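Pre-crRNA processing endonuclease (Streptococcus pyogenes serotype M1, PDB 3VZH) probably cleaves precursor CRISPR RNA as a Cas5d-type endoribonuclease, contributing to processing into crRNA for adaptive immunity against viruses and plasmids. Local coordinates at residues S14-N22 against V89-Y97; I49-N57 against D115-M125. One frame throughout, in Å; residues are numbered along the deposited sequence.

Interaction 1 (14-22 with 89-97) and interaction 2 (49-57 with 115-125) lie on opposite sides of the chain's centre, about 28 Å apart between their centres. Both reach the same large antiparallel sheet, in which strands 95-105 and 55-64 are neighbours. Interaction 1 is a pairing of strands. It is partly buried, rests largely on backbone hydrogen bonds, and turns a corner from the large sheet into a small three-stranded one. Interaction 2 is a buried contact between the start of helix 118-130 with the residues before it, and the loop and first residues of strand 55-64. It is made by side chains: aromatic rings, a methionine, and polar bonds around His121 and Asp115.

Interaction 1 (S14-N22 against V89-Y97); sequences SGQRALFTN and VSYLSDVVY
Gly15 and Val95 form a hydrogen-bonded antiparallel pair, and so do Ala18 and Leu92. In the first, Val95 N to Gly15 O is 3.0 Å and the reverse bond, Gly15 N to Val95 O, is 3.1 Å. In the second, Leu92 N reaches Ala18 O at 2.9 Å. Between these pairs both chains turn a corner together, at Gln16 and Asp94, and pass from one sheet into another. Gln16 O takes two donors from opposite faces of its carbonyl plane: Asp94 N at 2.9 Å and Arg17 NH1 at 3.1 Å. The bend of the Arg17 chain at chi2 (-65°) helps bring NH1 back to the carbonyl of the residue before it.

The apolar contacts run on past strand 17-18 into the loop at Leu19 and Phe20. Ala18 CB packs on Leu92 CB and Val95 CG2. Leu19 CB lies against Tyr91 CD1, and Leu19 CD2 reaches Val89 CG1 at 3.9 Å. Phe20 CD2 meets Leu92 CD1 at 3.7 Å. Tyr97 OH lies at the edge of the Phe20 ring, in its plane, 3.5 Å from Phe20 CE2.

Strands 9-15 and 95-105 belong to the large sheet. Strands 17-18 and 88-93 lie in a small sheet, completed by strand 70-74. Tyr91 OH bonds Glu143, while Tyr97 packs on Val62 and Val64 of strand 55-64.

Interaction 2 (I49-N57 against D115-M125); sequences IYYKPTFTN and DRLPAKHEAIM
Tyr50, in the loop leading into strand 55-64, lays its ring against helix 118-130. Phe55 and Asn57 of the strand add a helix-on-sheet packing within the Cas5 fold. Tyr50 CG stands anti to the backbone N (chi1 177°), which sends the ring toward the helix. Ile124 is the bump on one face: its CG2 makes a CH-pi contact, 3.5 Å from the Tyr50 ring centroid. Met125 fills the hollow at the CB end of the ring. Its chain bends at chi2 and chi3, and SD lies at the ring edge, a Met-aromatic contact. The methyl Met125 CE tucks among Tyr50 CD2 at 3.8 Å, Phe55 CE2 at 3.9 Å and Asn57 OD1. Asn57 OD1 is buried here without a polar partner, while its ND2 bonds Tyr50 O and Asp47.

His121 is the second bump. Its imidazole fits between Tyr50 OH, the Phe55 edge, Lys52 CG and Thr54 CG2. Phe55 turns its edge to one face, with the Phe55 and His121 centroids 5.2 Å apart, and Lys120 CD lies over the other. His121 ND1 shares a hydrogen bond with Tyr50 OH (2.7 Å). His121 NE2 donates to Asp115 O at 2.9 Å, nearly in the ring plane, and weakly to Asp115 OD2. These bonds fix the ring's rotation. Phe103 of strand 95-105 also touches Phe55 and His121.

Thr54 closes the end at Asp115 and Arg116, its CG2 against Arg116 CG. A water bridges Thr54 O and Arg116 NE. Asp115 is held on both oxygens: Lys120 NZ forms a salt bridge on the syn side of OD1, and Thr54 OG1 donates to the anti lone pair of Asp115 OD2 at 2.6 Å.

Interaction 1 (S14-N22 against V89-Y97)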
loop_
_atom_site.group_PDB
_atom_site.type_symbol
_atom_site.label_atom_id
_atom_site.label_comp_id
_atom_site.label_asym_id
_atom_site.label_seq_id
_atom_site.Cartn_x
_atom_site.Cartn_y
_atom_site.Cartn_z
ATOM N N SER A 14 0.609 -9.400 6.323
ATOM C CA SER A 14 -0.401 -9.862 7.317
ATOM C C SER A 14 -0.167 -9.269 8.693
ATOM O O SER A 14 0.930 -8.797 8.994
ATOM C CB SER A 14 -0.432 -11.368 7.328
ATOM O OG SER A 14 0.823 -11.889 7.809
ATOM N N GLY A 15 -1.209 -9.268 9.550
ATOM C CA GLY A 15 -0.997 -8.718 10.893
ATOM C C GLY A 15 -2.244 -9.028 11.685
ATOM O O GLY A 15 -3.348 -9.157 11.128
ATOM N N GLN A 16 -2.060 -9.110 13.004
ATOM C CA GLN A 16 -3.195 -9.293 13.897
ATOM C C GLN A 16 -4.113 -8.055 13.988
ATOM O O GLN A 16 -5.333 -8.191 14.229
ATOM C CB GLN A 16 -2.653 -9.627 15.323
ATOM C CG GLN A 16 -2.167 -11.086 15.434
ATOM C CD GLN A 16 -3.180 -12.064 14.857
ATOM O OE1 GLN A 16 -2.923 -12.717 13.834
ATOM N NE2 GLN A 16 -4.344 -12.157 15.493
ATOM N N ARG A 17 -3.512 -6.859 13.889
ATOM C CA ARG A 17 -4.246 -5.604 13.959
ATOM C C ARG A 17 -3.755 -4.632 12.882
ATOM O O ARG A 17 -2.563 -4.663 12.499
ATOM C CB ARG A 17 -3.975 -4.949 15.310
ATOM C CG ARG A 17 -4.549 -5.772 16.485
ATOM C CD ARG A 17 -6.077 -5.812 16.415
ATOM N NE ARG A 17 -6.703 -6.281 17.654
ATOM C CZ ARG A 17 -7.079 -7.528 17.880
ATOM N NH1 ARG A 17 -6.864 -8.480 16.965
ATOM N NH2 ARG A 17 -7.663 -7.822 19.061
ATOM N N ALA A 18 -4.667 -3.786 12.412
ATOM C CA ALA A 18 -4.350 -2.711 11.456
ATOM C C ALA A 18 -5.201 -1.505 11.830
ATOM O O ALA A 18 -6.307 -1.658 12.405
ATOM C CB ALA A 18 -4.625 -3.133 9.991
ATOM N N LEU A 19 -4.670 -0.326 11.541
ATOM C CA LEU A 19 -5.395 0.923 11.798
ATOM C C LEU A 19 -5.080 1.857 10.657
ATOM O O LEU A 19 -4.049 2.566 10.692
ATOM C CB LEU A 19 -4.987 1.579 13.125
ATOM C CG LEU A 19 -5.670 2.901 13.503
ATOM C CD1 LEU A 19 -7.167 2.639 13.575
ATOM C CD2 LEU A 19 -5.184 3.503 14.842
ATOM N N PHE A 20 -6.004 1.967 9.709
ATOM C CA PHE A 20 -5.774 2.860 8.532
ATOM C C PHE A 20 -6.582 4.119 8.729
ATOM O O PHE A 20 -7.792 4.089 8.681
ATOM C CB PHE A 20 -6.240 2.077 7.289
ATOM C CG PHE A 20 -5.427 0.847 7.071
ATOM C CD1 PHE A 20 -4.033 0.939 6.980
ATOM C CD2 PHE A 20 -6.013 -0.409 6.934
ATOM C CE1 PHE A 20 -3.246 -0.157 6.807
ATOM C CE2 PHE A 20 -5.185 -1.522 6.732
ATOM C CZ PHE A 20 -3.821 -1.379 6.653
ATOM N N THR A 21 -5.953 5.254 9.000
ATOM C CA THR A 21 -6.812 6.397 9.316
ATOM C C THR A 21 -6.819 7.437 8.160
ATOM O O THR A 21 -6.111 7.292 7.121
ATOM C CB THR A 21 -6.337 7.057 10.611
ATOM O OG1 THR A 21 -4.953 7.365 10.437
ATOM C CG2 THR A 21 -6.474 6.045 11.737
ATOM N N ASN A 22 -7.575 8.507 8.400
ATOM C CA ASN A 22 -7.672 9.631 7.509
ATOM C C ASN A 22 -6.923 10.770 8.189
ATOM O O ASN A 22 -7.430 11.294 9.162
ATOM C CB ASN A 22 -9.148 10.023 7.328
ATOM C CG ASN A 22 -9.320 11.391 6.675
ATOM O OD1 ASN A 22 -8.366 11.975 6.145
ATOM N ND2 ASN A 22 -10.528 11.913 6.729
ATOM N N VAL A 89 -10.479 3.198 20.241
ATOM C CA VAL A 89 -9.814 3.105 18.983
ATOM C C VAL A 89 -10.393 1.846 18.406
ATOM O O VAL A 89 -10.443 0.845 19.142
ATOM C CB VAL A 89 -8.261 2.934 19.128
ATOM C CG1 VAL A 89 -7.622 2.780 17.746
ATOM C CG2 VAL A 89 -7.660 4.147 19.865
ATOM N N SER A 90 -10.862 1.888 17.143
ATOM C CA SER A 90 -11.416 0.664 16.494
ATOM C C SER A 90 -10.426 0.157 15.449
ATOM O O SER A 90 -10.152 0.852 14.440
ATOM C CB SER A 90 -12.847 0.918 15.857
ATOM O OG SER A 90 -13.314 -0.280 15.095
ATOM N N TYR A 91 -9.899 -1.043 15.660
ATOM C CA TYR A 91 -8.932 -1.665 14.741
ATOM C C TYR A 91 -9.540 -2.704 13.809
ATOM O O TYR A 91 -10.463 -3.340 14.174
ATOM C CB TYR A 91 -7.872 -2.438 15.584
ATOM C CG TYR A 91 -6.991 -1.541 16.389
ATOM C CD1 TYR A 91 -5.797 -1.027 15.827
ATOM C CD2 TYR A 91 -7.312 -1.224 17.738
ATOM C CE1 TYR A 91 -4.973 -0.179 16.575
ATOM C CE2 TYR A 91 -6.482 -0.356 18.498
ATOM C CZ TYR A 91 -5.309 0.143 17.915
ATOM O OH TYR A 91 -4.453 0.982 18.625
ATOM N N LEU A 92 -8.960 -2.892 12.625
ATOM C CA LEU A 92 -9.218 -4.146 11.898
ATOM C C LEU A 92 -8.487 -5.233 12.605
ATOM O O LEU A 92 -7.365 -5.029 13.140
ATOM C CB LEU A 92 -8.662 -3.947 10.467
ATOM C CG LEU A 92 -9.489 -2.969 9.615
ATOM C CD1 LEU A 92 -8.650 -2.643 8.341
ATOM C CD2 LEU A 92 -10.792 -3.741 9.223
ATOM N N SER A 93 -8.989 -6.465 12.448
ATOM C CA SER A 93 -8.384 -7.590 13.071
ATOM C C SER A 93 -8.074 -8.688 12.049
ATOM O O SER A 93 -8.800 -8.836 11.093
ATOM C CB SER A 93 -9.430 -8.149 14.064
ATOM O OG SER A 93 -8.855 -9.216 14.716
ATOM N N ASP A 94 -6.972 -9.417 12.241
ATOM C CA ASP A 94 -6.634 -10.608 11.424
ATOM C C ASP A 94 -6.684 -10.349 9.881
ATOM O O ASP A 94 -7.530 -10.835 9.151
ATOM C CB ASP A 94 -7.523 -11.778 11.844
ATOM C CG ASP A 94 -7.029 -13.075 11.313
ATOM O OD1 ASP A 94 -5.970 -13.080 10.698
ATOM O OD2 ASP A 94 -7.731 -14.100 11.357
ATOM N N VAL A 95 -5.800 -9.475 9.413
ATOM C CA VAL A 95 -5.794 -8.926 8.036
ATOM C C VAL A 95 -4.726 -9.640 7.236
ATOM O O VAL A 95 -3.639 -10.010 7.808
ATOM C CB VAL A 95 -5.598 -7.389 8.017
ATOM C CG1 VAL A 95 -6.772 -6.713 8.795
ATOM C CG2 VAL A 95 -4.205 -6.959 8.574
ATOM N N VAL A 96 -5.053 -9.922 5.938
ATOM C CA VAL A 96 -4.066 -10.398 4.938
ATOM C C VAL A 96 -4.288 -9.561 3.682
ATOM O O VAL A 96 -5.396 -9.394 3.237
ATOM C CB VAL A 96 -4.298 -11.877 4.583
ATOM C CG1 VAL A 96 -3.436 -12.199 3.373
ATOM C CG2 VAL A 96 -3.979 -12.862 5.735
ATOM N N TYR A 97 -3.238 -8.969 3.115
ATOM C CA TYR A 97 -3.371 -8.100 1.911
ATOM C C TYR A 97 -2.281 -8.521 0.977
ATOM O O TYR A 97 -1.088 -8.735 1.433
ATOM C CB TYR A 97 -3.098 -6.643 2.262
ATOM C CG TYR A 97 -4.079 -6.094 3.264
ATOM C CD1 TYR A 97 -5.444 -6.027 2.960
ATOM C CD2 TYR A 97 -3.651 -5.641 4.482
ATOM C CE1 TYR A 97 -6.359 -5.543 3.932
ATOM C CE2 TYR A 97 -4.540 -5.155 5.437
ATOM C CZ TYR A 97 -5.887 -5.097 5.129
ATOM O OH TYR A 97 -6.752 -4.605 6.089
#

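Interaction 2 (I49-N57 against D115-M125)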
loop_
_atom_site.group_PDB
_atom_site.type_symbol
_atom_site.label_atom_id
_atom_site.label_comp_id
_atom_site.label_asym_id
_atom_site.label_seq_id
_atom_site.Cartn_x
_atom_site.Cartn_y
_atom_site.Cartn_z
ATOM N N ILE A 49 9.762 -1.881 2.798
ATOM C CA ILE A 49 10.479 -3.048 2.252
ATOM C C ILE A 49 11.832 -2.653 1.635
ATOM O O ILE A 49 12.898 -3.218 1.998
ATOM C CB ILE A 49 9.591 -3.749 1.239
ATOM C CG1 ILE A 49 8.329 -4.214 1.993
ATOM C CG2 ILE A 49 10.338 -4.875 0.493
ATOM C CD1 ILE A 49 7.382 -5.031 1.096
ATOM N N TYR A 50 11.789 -1.682 0.733
ATOM C CA TYR A 50 13.017 -1.137 0.134
ATOM C C TYR A 50 12.722 0.254 -0.411
ATOM O O TYR A 50 11.766 0.434 -1.204
ATOM C CB TYR A 50 13.483 -2.068 -0.989
ATOM C CG TYR A 50 14.712 -1.623 -1.761
ATOM C CD1 TYR A 50 15.812 -1.001 -1.115
ATOM C CD2 TYR A 50 14.787 -1.867 -3.117
ATOM C CE1 TYR A 50 16.940 -0.622 -1.862
ATOM C CE2 TYR A 50 15.890 -1.461 -3.864
ATOM C CZ TYR A 50 16.961 -0.862 -3.210
ATOM O OH TYR A 50 18.096 -0.491 -3.951
ATOM N N TYR A 51 13.524 1.211 0.037
ATOM C CA TYR A 51 13.351 2.625 -0.322
ATOM C C TYR A 51 14.695 3.160 -0.815
ATOM O O TYR A 51 15.743 2.916 -0.158
ATOM C CB TYR A 51 12.928 3.489 0.895
ATOM C CG TYR A 51 12.865 4.916 0.437
ATOM C CD1 TYR A 51 11.778 5.374 -0.310
ATOM C CD2 TYR A 51 13.920 5.790 0.653
ATOM C CE1 TYR A 51 11.765 6.671 -0.824
ATOM C CE2 TYR A 51 13.917 7.072 0.137
ATOM C CZ TYR A 51 12.792 7.511 -0.573
ATOM O OH TYR A 51 12.679 8.787 -1.117
ATOM N N LYS A 52 14.701 3.836 -1.959
ATOM C CA LYS A 52 15.863 4.684 -2.359
ATOM C C LYS A 52 15.309 5.943 -2.965
ATOM O O LYS A 52 14.250 5.888 -3.605
ATOM C CB LYS A 52 16.757 3.942 -3.383
ATOM C CG LYS A 52 17.560 2.790 -2.846
ATOM C CD LYS A 52 18.641 3.187 -1.919
ATOM C CE LYS A 52 19.889 3.502 -2.720
ATOM N NZ LYS A 52 20.997 4.051 -1.911
ATOM N N PRO A 53 15.976 7.092 -2.775
ATOM C CA PRO A 53 15.505 8.320 -3.385
ATOM C C PRO A 53 15.627 8.224 -4.922
ATOM O O PRO A 53 14.997 8.988 -5.656
ATOM C CB PRO A 53 16.484 9.363 -2.830
ATOM C CG PRO A 53 17.713 8.578 -2.442
ATOM C CD PRO A 53 17.169 7.284 -1.944
ATOM N N THR A 54 16.320 7.207 -5.404
ATOM C CA THR A 54 16.527 7.062 -6.872
ATOM C C THR A 54 15.232 6.691 -7.589
ATOM O O THR A 54 15.040 7.074 -8.748
ATOM C CB THR A 54 17.512 5.909 -7.151
ATOM O OG1 THR A 54 18.721 6.165 -6.406
ATOM C CG2 THR A 54 17.957 5.933 -8.613
ATOM N N PHE A 55 14.374 5.920 -6.899
ATOM C CA PHE A 55 13.113 5.533 -7.509
ATOM C C PHE A 55 11.913 5.788 -6.566
ATOM O O PHE A 55 12.079 6.174 -5.358
ATOM C CB PHE A 55 13.198 4.031 -7.955
ATOM C CG PHE A 55 13.391 3.036 -6.789
ATOM C CD1 PHE A 55 14.709 2.569 -6.450
ATOM C CD2 PHE A 55 12.284 2.542 -6.046
ATOM C CE1 PHE A 55 14.895 1.651 -5.391
ATOM C CE2 PHE A 55 12.459 1.644 -4.982
ATOM C CZ PHE A 55 13.774 1.202 -4.660
ATOM N N THR A 56 10.737 5.688 -7.170
ATOM C CA THR A 56 9.489 5.867 -6.472
ATOM C C THR A 56 8.687 4.566 -6.629
ATOM O O THR A 56 8.326 4.149 -7.739
ATOM C CB THR A 56 8.670 6.952 -7.169
ATOM O OG1 THR A 56 9.448 8.150 -7.127
ATOM C CG2 THR A 56 7.251 7.131 -6.433
ATOM N N ASN A 57 8.280 3.997 -5.483
ATOM C CA ASN A 57 7.390 2.818 -5.554
ATOM C C ASN A 57 5.938 3.276 -5.863
ATOM O O ASN A 57 5.455 4.263 -5.257
ATOM C CB ASN A 57 7.406 2.148 -4.172
ATOM C CG ASN A 57 8.715 1.421 -3.925
ATOM O OD1 ASN A 57 9.221 0.697 -4.811
ATOM N ND2 ASN A 57 9.238 1.548 -2.727
ATOM N N ASP A 115 22.665 6.257 -10.556
ATOM C CA ASP A 115 22.131 5.138 -9.758
ATOM C C ASP A 115 20.880 4.518 -10.401
ATOM O O ASP A 115 20.261 3.622 -9.792
ATOM C CB ASP A 115 21.760 5.573 -8.345
ATOM C CG ASP A 115 21.626 4.383 -7.379
ATOM O OD1 ASP A 115 22.469 3.446 -7.424
ATOM O OD2 ASP A 115 20.634 4.344 -6.613
ATOM N N ARG A 116 20.492 5.046 -11.577
ATOM C CA ARG A 116 19.278 4.470 -12.258
ATOM C C ARG A 116 19.614 3.151 -12.936
ATOM O O ARG A 116 19.712 3.067 -14.195
ATOM C CB ARG A 116 18.628 5.456 -13.258
ATOM C CG ARG A 116 18.076 6.679 -12.572
ATOM C CD ARG A 116 17.410 7.648 -13.509
ATOM N NE ARG A 116 16.868 8.760 -12.743
ATOM C CZ ARG A 116 16.015 9.669 -13.214
ATOM N NH1 ARG A 116 15.713 9.677 -14.512
ATOM N NH2 ARG A 116 15.535 10.613 -12.416
ATOM N N LEU A 117 19.795 2.118 -12.124
ATOM C CA LEU A 117 20.309 0.820 -12.573
ATOM C C LEU A 117 19.246 -0.214 -12.335
ATOM O O LEU A 117 19.082 -0.683 -11.199
ATOM C CB LEU A 117 21.582 0.502 -11.767
ATOM C CG LEU A 117 22.669 1.609 -11.873
ATOM C CD1 LEU A 117 23.681 1.646 -10.704
ATOM C CD2 LEU A 117 23.387 1.506 -13.218
ATOM N N PRO A 118 18.497 -0.568 -13.368
ATOM C CA PRO A 118 17.337 -1.396 -13.158
ATOM C C PRO A 118 17.684 -2.791 -12.595
ATOM O O PRO A 118 16.989 -3.234 -11.678
ATOM C CB PRO A 118 16.696 -1.525 -14.573
ATOM C CG PRO A 118 17.576 -0.803 -15.499
ATOM C CD PRO A 118 18.568 -0.004 -14.739
ATOM N N ALA A 119 18.767 -3.441 -13.065
ATOM C CA ALA A 119 19.066 -4.799 -12.561
ATOM C C ALA A 119 19.436 -4.744 -11.094
ATOM O O ALA A 119 19.057 -5.643 -10.329
ATOM C CB ALA A 119 20.178 -5.473 -13.378
ATOM N N LYS A 120 20.175 -3.702 -10.714
ATOM C CA LYS A 120 20.580 -3.523 -9.317
ATOM C C LYS A 120 19.326 -3.403 -8.425
ATOM O O LYS A 120 19.168 -4.085 -7.414
ATOM C CB LYS A 120 21.404 -2.245 -9.127
ATOM C CG LYS A 120 21.842 -1.978 -7.652
ATOM C CD LYS A 120 22.391 -0.535 -7.497
ATOM C CE LYS A 120 22.630 -0.089 -6.055
ATOM N NZ LYS A 120 23.252 1.262 -6.034
ATOM N N HIS A 121 18.458 -2.460 -8.777
ATOM C CA HIS A 121 17.307 -2.186 -7.882
ATOM C C HIS A 121 16.262 -3.250 -7.904
ATOM O O HIS A 121 15.634 -3.501 -6.839
ATOM C CB HIS A 121 16.715 -0.831 -8.153
ATOM C CG HIS A 121 17.634 0.284 -7.780
ATOM N ND1 HIS A 121 18.078 0.468 -6.522
ATOM C CD2 HIS A 121 18.267 1.241 -8.560
ATOM C CE1 HIS A 121 18.834 1.564 -6.439
ATOM N NE2 HIS A 121 19.013 2.025 -7.704
ATOM N N GLU A 122 16.047 -3.877 -9.050
ATOM C CA GLU A 122 15.155 -5.068 -9.092
ATOM C C GLU A 122 15.663 -6.237 -8.249
ATOM O O GLU A 122 14.866 -6.846 -7.512
ATOM C CB GLU A 122 14.843 -5.546 -10.520
ATOM C CG GLU A 122 13.972 -4.609 -11.359
ATOM C CD GLU A 122 13.359 -5.340 -12.559
ATOM O OE1 GLU A 122 12.439 -4.824 -13.201
ATOM O OE2 GLU A 122 13.799 -6.473 -12.870
ATOM N N ALA A 123 16.978 -6.482 -8.251
ATOM C CA ALA A 123 17.558 -7.565 -7.434
ATOM C C ALA A 123 17.438 -7.345 -5.947
ATOM O O ALA A 123 17.034 -8.237 -5.178
ATOM C CB ALA A 123 19.024 -7.879 -7.848
ATOM N N ILE A 124 17.744 -6.110 -5.548
ATOM C CA ILE A 124 17.609 -5.734 -4.169
ATOM C C ILE A 124 16.181 -5.773 -3.706
ATOM O O ILE A 124 15.897 -6.211 -2.567
ATOM C CB ILE A 124 18.247 -4.360 -3.949
ATOM C CG1 ILE A 124 19.739 -4.499 -4.288
ATOM C CG2 ILE A 124 18.126 -3.921 -2.476
ATOM C CD1 ILE A 124 20.513 -3.234 -4.018
ATOM N N MET A 125 15.253 -5.310 -4.567
ATOM C CA MET A 125 13.858 -5.363 -4.210
ATOM C C MET A 125 13.427 -6.844 -3.990
ATOM O O MET A 125 12.795 -7.143 -3.002
ATOM C CB MET A 125 13.005 -4.699 -5.322
ATOM C CG MET A 125 11.496 -4.670 -4.952
ATOM S SD MET A 125 11.061 -3.679 -3.486
ATOM C CE MET A 125 11.157 -1.955 -4.082
HETATM O O HOH W 1 16.534 9.241 -9.912
#